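Local coordinates for protein probable aminotransferase (Pseudomonas aeruginosa, PDB 5YKT) that binds 4'-deoxy-4'-aminopyridoxal-5'-phosphate (PMP) and belongs to the class-III aminotransferases, a family within the pyridoxal-phosphate-dependent clan, at residues V161-Y166 with L202-D207; T225-T230 with I258-T263. The protein carries 1 engineered substitution. One frame throughout, in Å; residues are numbered along the deposited sequence.

Overall arrangement
Both contacts are parallel strand pairs in the same sheet, caught where the strands run out into loops, and their centres lie about 12 Å apart. Interaction 1 joins strand 158-162 to strand 200-203, at one edge of the sheet within this chain; interaction 2 joins strands 220-225 and 255-259, deeper in the chain. Strand 220-225 sits next to 158-162, and here the two contacts meet: Phe-162 CD2 is 3.3 Å from Thr-225 OG1, and Phe-205 CG packs 3.6 Å from Met-229 SD. PMP is common ground. Interaction 1 reaches it through Tyr-166 at the end of segment 161-166, while interaction 2 supplies Glu-226, Asp-259, Thr-261 and His-262 directly to the pocket.

Interaction 1 (V161-Y166 with L202-D207). With PMP (4'-deoxy-4'-aminopyridoxal-5'-phosphate), chain C.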
loop_
_atom_site.group_PDB
_atom_site.type_symbol
_atom_site.label_atom_id
_atom_site.label_comp_id
_atom_site.label_asym_id
_atom_site.label_seq_id
_atom_site.Cartn_x
_atom_site.Cartn_y
_atom_site.Cartn_z
ATOM N N VAL A 161 13.544 -17.057 3.864
ATOM C CA VAL A 161 12.751 -16.551 4.980
ATOM C C VAL A 161 12.788 -17.620 6.072
ATOM O O VAL A 161 13.206 -18.754 5.827
ATOM C CB VAL A 161 11.299 -16.198 4.602
ATOM C CG1 VAL A 161 11.299 -15.096 3.550
ATOM C CG2 VAL A 161 10.536 -17.399 4.052
ATOM N N PHE A 162 12.318 -17.246 7.253
ATOM C CA PHE A 162 12.355 -18.130 8.398
ATOM C C PHE A 162 10.961 -18.658 8.705
ATOM O O PHE A 162 9.953 -17.988 8.454
ATOM C CB PHE A 162 13.005 -17.423 9.605
ATOM C CG PHE A 162 14.441 -17.070 9.362
ATOM C CD1 PHE A 162 15.405 -18.037 9.463
ATOM C CD2 PHE A 162 14.829 -15.803 8.958
ATOM C CE1 PHE A 162 16.738 -17.762 9.214
ATOM C CE2 PHE A 162 16.175 -15.523 8.713
ATOM C CZ PHE A 162 17.132 -16.503 8.868
ATOM N N ASN A 163 10.906 -19.878 9.225
ATOM C CA ASN A 163 9.636 -20.509 9.537
ATOM C C ASN A 163 8.865 -19.673 10.564
ATOM O O ASN A 163 9.435 -19.216 11.551
ATOM C CB ASN A 163 9.851 -21.933 10.045
ATOM C CG ASN A 163 8.579 -22.751 10.079
ATOM O OD1 ASN A 163 7.702 -22.600 9.226
ATOM N ND2 ASN A 163 8.498 -23.672 11.031
ATOM N N CYS A 164 7.584 -19.452 10.283
ATOM C CA CYS A 164 6.664 -18.649 11.116
ATOM C C CYS A 164 6.997 -17.162 11.130
ATOM O O CYS A 164 6.618 -16.436 12.048
ATOM C CB CYS A 164 6.526 -19.223 12.527
ATOM S SG CYS A 164 6.010 -20.952 12.498
ATOM N N ASN A 165 7.613 -16.684 10.044
ATOM C CA ASN A 165 7.773 -15.271 9.801
ATOM C C ASN A 165 6.436 -14.572 9.594
ATOM O O ASN A 165 5.411 -15.211 9.335
ATOM C CB ASN A 165 8.608 -15.054 8.526
ATOM C CG ASN A 165 7.843 -15.406 7.252
ATOM O OD1 ASN A 165 6.992 -14.641 6.810
ATOM N ND2 ASN A 165 8.140 -16.571 6.664
ATOM N N TYR A 166 6.459 -13.251 9.661
ATOM C CA TYR A 166 5.462 -12.462 8.934
ATOM C C TYR A 166 6.119 -11.215 8.414
ATOM O O TYR A 166 6.770 -10.495 9.170
ATOM C CB TYR A 166 4.230 -12.082 9.756
ATOM C CG TYR A 166 3.116 -11.489 8.895
ATOM C CD1 TYR A 166 2.497 -12.265 7.925
ATOM C CD2 TYR A 166 2.725 -10.174 9.011
ATOM C CE1 TYR A 166 1.488 -11.752 7.131
ATOM C CE2 TYR A 166 1.716 -9.634 8.211
ATOM C CZ TYR A 166 1.102 -10.426 7.272
ATOM O OH TYR A 166 0.102 -9.888 6.475
ATOM N N LEU A 202 13.303 -22.095 2.819
ATOM C CA LEU A 202 12.840 -21.903 4.200
ATOM C C LEU A 202 13.836 -22.523 5.168
ATOM O O LEU A 202 14.309 -23.646 4.956
ATOM C CB LEU A 202 11.472 -22.568 4.362
ATOM C CG LEU A 202 10.744 -22.334 5.686
ATOM C CD1 LEU A 202 10.518 -20.856 5.929
ATOM C CD2 LEU A 202 9.424 -23.122 5.737
ATOM N N VAL A 203 14.113 -21.809 6.257
ATOM C CA VAL A 203 15.018 -22.284 7.304
ATOM C C VAL A 203 14.380 -21.929 8.645
ATOM O O VAL A 203 13.570 -20.989 8.714
ATOM C CB VAL A 203 16.396 -21.574 7.176
ATOM C CG1 VAL A 203 17.431 -22.132 8.139
ATOM C CG2 VAL A 203 16.935 -21.678 5.740
ATOM N N GLU A 204 14.715 -22.655 9.701
ATOM C CA GLU A 204 14.337 -22.197 11.048
ATOM C C GLU A 204 15.292 -21.073 11.475
ATOM O O GLU A 204 16.478 -21.078 11.142
ATOM C CB GLU A 204 14.378 -23.328 12.084
ATOM C CG GLU A 204 13.252 -24.360 11.964
ATOM C CD GLU A 204 11.861 -23.865 12.394
ATOM O OE1 GLU A 204 11.709 -22.728 12.906
ATOM O OE2 GLU A 204 10.912 -24.649 12.203
ATOM N N PHE A 205 14.771 -20.135 12.251
ATOM C CA PHE A 205 15.610 -19.139 12.942
ATOM C C PHE A 205 16.620 -19.837 13.850
ATOM O O PHE A 205 16.385 -20.964 14.289
ATOM C CB PHE A 205 14.687 -18.243 13.769
ATOM C CG PHE A 205 15.194 -16.850 14.045
ATOM C CD1 PHE A 205 15.490 -15.963 13.014
ATOM C CD2 PHE A 205 15.253 -16.376 15.365
ATOM C CE1 PHE A 205 15.878 -14.655 13.295
ATOM C CE2 PHE A 205 15.622 -15.060 15.631
ATOM C CZ PHE A 205 15.946 -14.207 14.596
ATOM N N ASN A 206 17.747 -19.174 14.110
ATOM C CA ASN A 206 18.768 -19.676 15.036
ATOM C C ASN A 206 19.368 -21.020 14.611
ATOM O O ASN A 206 19.687 -21.878 15.455
ATOM C CB ASN A 206 18.202 -19.747 16.462
ATOM C CG ASN A 206 17.972 -18.378 17.067
ATOM O OD1 ASN A 206 18.706 -17.425 16.772
ATOM N ND2 ASN A 206 16.944 -18.255 17.899
ATOM N N ASP A 207 19.548 -21.174 13.299
ATOM C CA ASP A 207 20.095 -22.407 12.741
ATOM C C ASP A 207 21.084 -22.073 11.626
ATOM O O ASP A 207 20.737 -22.054 10.438
ATOM C CB ASP A 207 18.945 -23.285 12.254
ATOM C CG ASP A 207 19.382 -24.706 11.891
ATOM O OD1 ASP A 207 20.607 -24.988 11.765
ATOM O OD2 ASP A 207 18.457 -25.535 11.709
HETATM N N1 PMP C . 6.793 -6.784 8.550
HETATM C C2 PMP C . 6.480 -7.177 9.803
HETATM C C2A PMP C . 7.536 -7.664 10.758
HETATM C C3 PMP C . 5.088 -7.082 10.256
HETATM O O3 PMP C . 4.724 -7.463 11.502
HETATM C C4 PMP C . 4.053 -6.604 9.333
HETATM C C4A PMP C . 2.629 -6.520 9.804
HETATM N N4A PMP C . 2.569 -5.766 11.049
HETATM C C5 PMP C . 4.520 -6.212 7.989
HETATM C C6 PMP C . 5.865 -6.341 7.672
HETATM C C5A PMP C . 3.533 -5.737 6.950
HETATM O O4P PMP C . 2.990 -4.469 7.291
HETATM P P PMP C . 1.660 -4.024 6.508
HETATM O O1P PMP C . 0.554 -4.924 6.935
HETATM O O2P PMP C . 2.050 -4.120 5.045
HETATM O O3P PMP C . 1.448 -2.617 6.986
HETATM O O HOH W 1 11.917 -20.053 12.646
#
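Asn-163 and Glu-204 run alongside each other in the same direction just past the ends of their strands. From its root, Asn-163 CB packs 3.5 Å from Glu-204 OE1. One atom further, CG sits beside OE2 of the same carboxylate. At the tip the amide splits its duties. Asn-163 ND2 donates to Glu-204 OE2 at 2.9 Å from above the carboxylate plane, the amide and carboxylate planes being 78° apart; OD1 lies near Leu-202 CD2 and takes the backbone N-H of Phe-177. CG stands opposite the backbone N (chi1 -167°), which carries the amide over to Glu-204. A water bridges the segments, donating to Asn-163 O and to the side-chain Glu-204 OE1 and accepting from Phe-205 N at 2.9 Å. Just before this, the parallel ladder is held by Val-203 N to Val-161 O (3.2 Å) and Asn-163 N to Val-203 O (2.9 Å). Phe-162 meets Phe-205 in a T-shaped stack, CD1 of Phe-205 over the centre of the Phe-162 face, centroids 5.4 Å apart. Asn-165 closes the type II turn, its N and ND2 gripping Phe-162 O from opposite faces. The segment then runs on to Tyr-166 in the PMP pocket, where PMP C4A lies at the ring edge, near its plane. Around the two strand ends, Leu-202 packs on strand 175-177, while Phe-162 rests on strand 220-225 and on Phe-241 of helix 241-251.

Interaction 2 (T225-T230 with I258-T263); sequences TEPFMT and IDETHT. With PMP (4'-deoxy-4'-aminopyridoxal-5'-phosphate), chain C.
In the PMP pocket, at the C-terminal ends of two neighbouring parallel strands, Thr-230 and His-262 meet through a hydrogen bond. His-262 ND1 donates to Thr-230 OG1 at 2.8 Å, with the oxygen in the plane of the imidazole ring. Thr-230 OG1 in turn donates to the syn lone pair of Glu-226 OE1 at 2.6 Å, while Thr-230 N grips Glu-226 OE2 from above the carboxylate plane. The in-plane bond at ND1 restrains the rotation of the imidazole, and PMP O3 lies over one ring face, offset toward the rim and 3.1 Å from His-262 CE1. The Glu-226 chain is extended beyond CG, which brings its carboxylate to PMP C2A. As in other fold-type I enzymes of this clan, an aspartate at a strand end faces the pyridine nitrogen: Asp-259 OD2 lies 2.7 Å from PMP N1. CG opposite the backbone N (chi1 -180°) carries the carboxylate toward that nitrogen. The other oxygen, OD1, is held by both Thr-261 OG1 and Thr-261 N, the latter closing an Asx turn, and His-167 and Asn-143 hold OD2. At the strand ends, Asp-259 N donates to Thr-225 O at 2.9 Å, a nearly straight bond (170°). Pro-227 CG and Thr-263 OG1 meet tip to tip at 3.3 Å, and that hydroxyl donates to Glu-260 OE1. A water donates to Glu-226 OE1 and Asp-259 O and accepts from His-262 N at 2.9 Å, joining the turn to the loop 225-230. Beyond Thr-263 and Phe-228, Ile-382 of strand 378-382 and Tyr-271 of helix 270-275 pack against both.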
loop_
_atom_site.group_PDB
_atom_site.type_symbol
_atom_site.label_atom_id
_atom_site.label_comp_id
_atom_site.label_asym_id
_atom_site.label_seq_id
_atom_site.Cartn_x
_atom_site.Cartn_y
_atom_site.Cartn_z
ATOM N N THR A 225 14.339 -11.018 7.113
ATOM C CA THR A 225 14.036 -11.418 8.490
ATOM C C THR A 225 13.809 -10.241 9.413
ATOM O O THR A 225 14.398 -9.172 9.239
ATOM C CB THR A 225 15.189 -12.261 9.078
ATOM O OG1 THR A 225 14.808 -12.797 10.353
ATOM C CG2 THR A 225 16.513 -11.473 9.209
ATOM N N GLU A 226 12.961 -10.441 10.424
ATOM C CA GLU A 226 13.016 -9.564 11.584
ATOM C C GLU A 226 14.299 -9.912 12.351
ATOM O O GLU A 226 14.743 -11.053 12.316
ATOM C CB GLU A 226 11.846 -9.801 12.511
ATOM C CG GLU A 226 10.481 -9.469 11.952
ATOM C CD GLU A 226 9.435 -9.612 13.026
ATOM O OE1 GLU A 226 9.182 -8.607 13.716
ATOM O OE2 GLU A 226 8.919 -10.745 13.216
ATOM N N PRO A 227 14.893 -8.937 13.049
ATOM C CA PRO A 227 16.084 -9.261 13.867
ATOM C C PRO A 227 15.759 -10.022 15.156
ATOM O O PRO A 227 16.658 -10.598 15.798
ATOM C CB PRO A 227 16.668 -7.889 14.165
ATOM C CG PRO A 227 15.480 -6.957 14.166
ATOM C CD PRO A 227 14.509 -7.510 13.150
ATOM N N PHE A 228 14.482 -10.026 15.518
ATOM C CA PHE A 228 13.953 -10.658 16.703
ATOM C C PHE A 228 12.535 -10.976 16.247
ATOM O O PHE A 228 11.808 -10.052 15.847
ATOM C CB PHE A 228 14.014 -9.604 17.817
ATOM C CG PHE A 228 13.671 -10.090 19.186
ATOM C CD1 PHE A 228 12.362 -10.380 19.532
ATOM C CD2 PHE A 228 14.653 -10.135 20.174
ATOM C CE1 PHE A 228 12.059 -10.794 20.813
ATOM C CE2 PHE A 228 14.337 -10.540 21.472
ATOM C CZ PHE A 228 13.038 -10.863 21.781
ATOM N N MET A 229 12.138 -12.253 16.200
ATOM C CA MET A 229 10.833 -12.566 15.598
ATOM C C MET A 229 9.722 -12.150 16.544
ATOM O O MET A 229 9.850 -12.358 17.753
ATOM C CB MET A 229 10.700 -14.040 15.247
ATOM C CG MET A 229 11.805 -14.536 14.327
ATOM S SD MET A 229 11.619 -16.267 13.852
ATOM C CE MET A 229 10.233 -16.185 12.703
ATOM N N THR A 230 8.675 -11.540 16.010
ATOM C CA THR A 230 7.564 -11.022 16.803
ATOM C C THR A 230 6.190 -11.480 16.342
ATOM O O THR A 230 5.204 -11.095 16.958
ATOM C CB THR A 230 7.564 -9.473 16.835
ATOM O OG1 THR A 230 7.292 -8.983 15.513
ATOM C CG2 THR A 230 8.883 -8.951 17.352
ATOM N N ILE A 258 16.766 -6.491 6.921
ATOM C CA ILE A 258 16.283 -6.492 8.306
ATOM C C ILE A 258 14.965 -5.694 8.349
ATOM O O ILE A 258 14.942 -4.487 8.091
ATOM C CB ILE A 258 17.338 -5.914 9.250
ATOM C CG1 ILE A 258 18.633 -6.758 9.213
ATOM C CG2 ILE A 258 16.801 -5.805 10.663
ATOM C CD1 ILE A 258 18.475 -8.161 9.730
ATOM N N ASP A 259 13.892 -6.376 8.739
ATOM C CA ASP A 259 12.544 -5.803 8.792
ATOM C C ASP A 259 12.222 -5.432 10.244
ATOM O O ASP A 259 12.029 -6.326 11.094
ATOM C CB ASP A 259 11.563 -6.831 8.241
ATOM C CG ASP A 259 10.118 -6.362 8.232
ATOM O OD1 ASP A 259 9.788 -5.287 8.789
ATOM O OD2 ASP A 259 9.286 -7.108 7.665
ATOM N N GLU A 260 12.182 -4.126 10.511
ATOM C CA GLU A 260 12.004 -3.582 11.853
ATOM C C GLU A 260 10.610 -3.002 12.097
ATOM O O GLU A 260 10.403 -2.230 13.037
ATOM C CB GLU A 260 13.087 -2.541 12.137
ATOM C CG GLU A 260 14.475 -3.170 12.201
ATOM C CD GLU A 260 15.202 -2.916 13.508
ATOM O OE1 GLU A 260 14.543 -2.865 14.574
ATOM O OE2 GLU A 260 16.439 -2.834 13.467
ATOM N N THR A 261 9.652 -3.427 11.287
ATOM C CA THR A 261 8.275 -2.972 11.406
ATOM C C THR A 261 7.736 -3.092 12.838
ATOM O O THR A 261 7.015 -2.194 13.281
ATOM C CB THR A 261 7.398 -3.727 10.394
ATOM O OG1 THR A 261 7.841 -3.365 9.078
ATOM C CG2 THR A 261 5.915 -3.378 10.517
ATOM N N HIS A 262 8.067 -4.182 13.524
ATOM C CA HIS A 262 7.782 -4.323 14.957
ATOM C C HIS A 262 8.957 -4.041 15.882
ATOM O O HIS A 262 8.765 -3.488 16.984
ATOM C CB HIS A 262 7.255 -5.726 15.282
ATOM C CG HIS A 262 5.840 -5.944 14.879
ATOM N ND1 HIS A 262 5.263 -7.194 14.891
ATOM C CD2 HIS A 262 4.865 -5.078 14.528
ATOM C CE1 HIS A 262 4.000 -7.085 14.514
ATOM N NE2 HIS A 262 3.737 -5.811 14.277
ATOM N N THR A 263 10.160 -4.453 15.491
ATOM C CA THR A 263 11.316 -4.360 16.375
ATOM C C THR A 263 11.809 -2.918 16.577
ATOM O O THR A 263 12.667 -2.688 17.420
ATOM C CB THR A 263 12.455 -5.294 15.952
ATOM O OG1 THR A 263 12.852 -4.994 14.620
ATOM C CG2 THR A 263 12.035 -6.732 16.054
HETATM N N1 PMP C . 6.793 -6.784 8.550
HETATM C C2 PMP C . 6.480 -7.177 9.803
HETATM C C2A PMP C . 7.536 -7.664 10.758
HETATM C C3 PMP C . 5.088 -7.082 10.256
HETATM O O3 PMP C . 4.724 -7.463 11.502
HETATM C C4 PMP C . 4.053 -6.604 9.333
HETATM C C4A PMP C . 2.629 -6.520 9.804
HETATM N N4A PMP C . 2.569 -5.766 11.049
HETATM C C5 PMP C . 4.520 -6.212 7.989
HETATM C C6 PMP C . 5.865 -6.341 7.672
HETATM C C5A PMP C . 3.533 -5.737 6.950
HETATM O O4P PMP C . 2.990 -4.469 7.291
HETATM P P PMP C . 1.660 -4.024 6.508
HETATM O O1P PMP C . 0.554 -4.924 6.935
HETATM O O2P PMP C . 2.050 -4.120 5.045
HETATM O O3P PMP C . 1.448 -2.617 6.986
HETATM O O HOH W 2 10.078 -6.182 13.069
#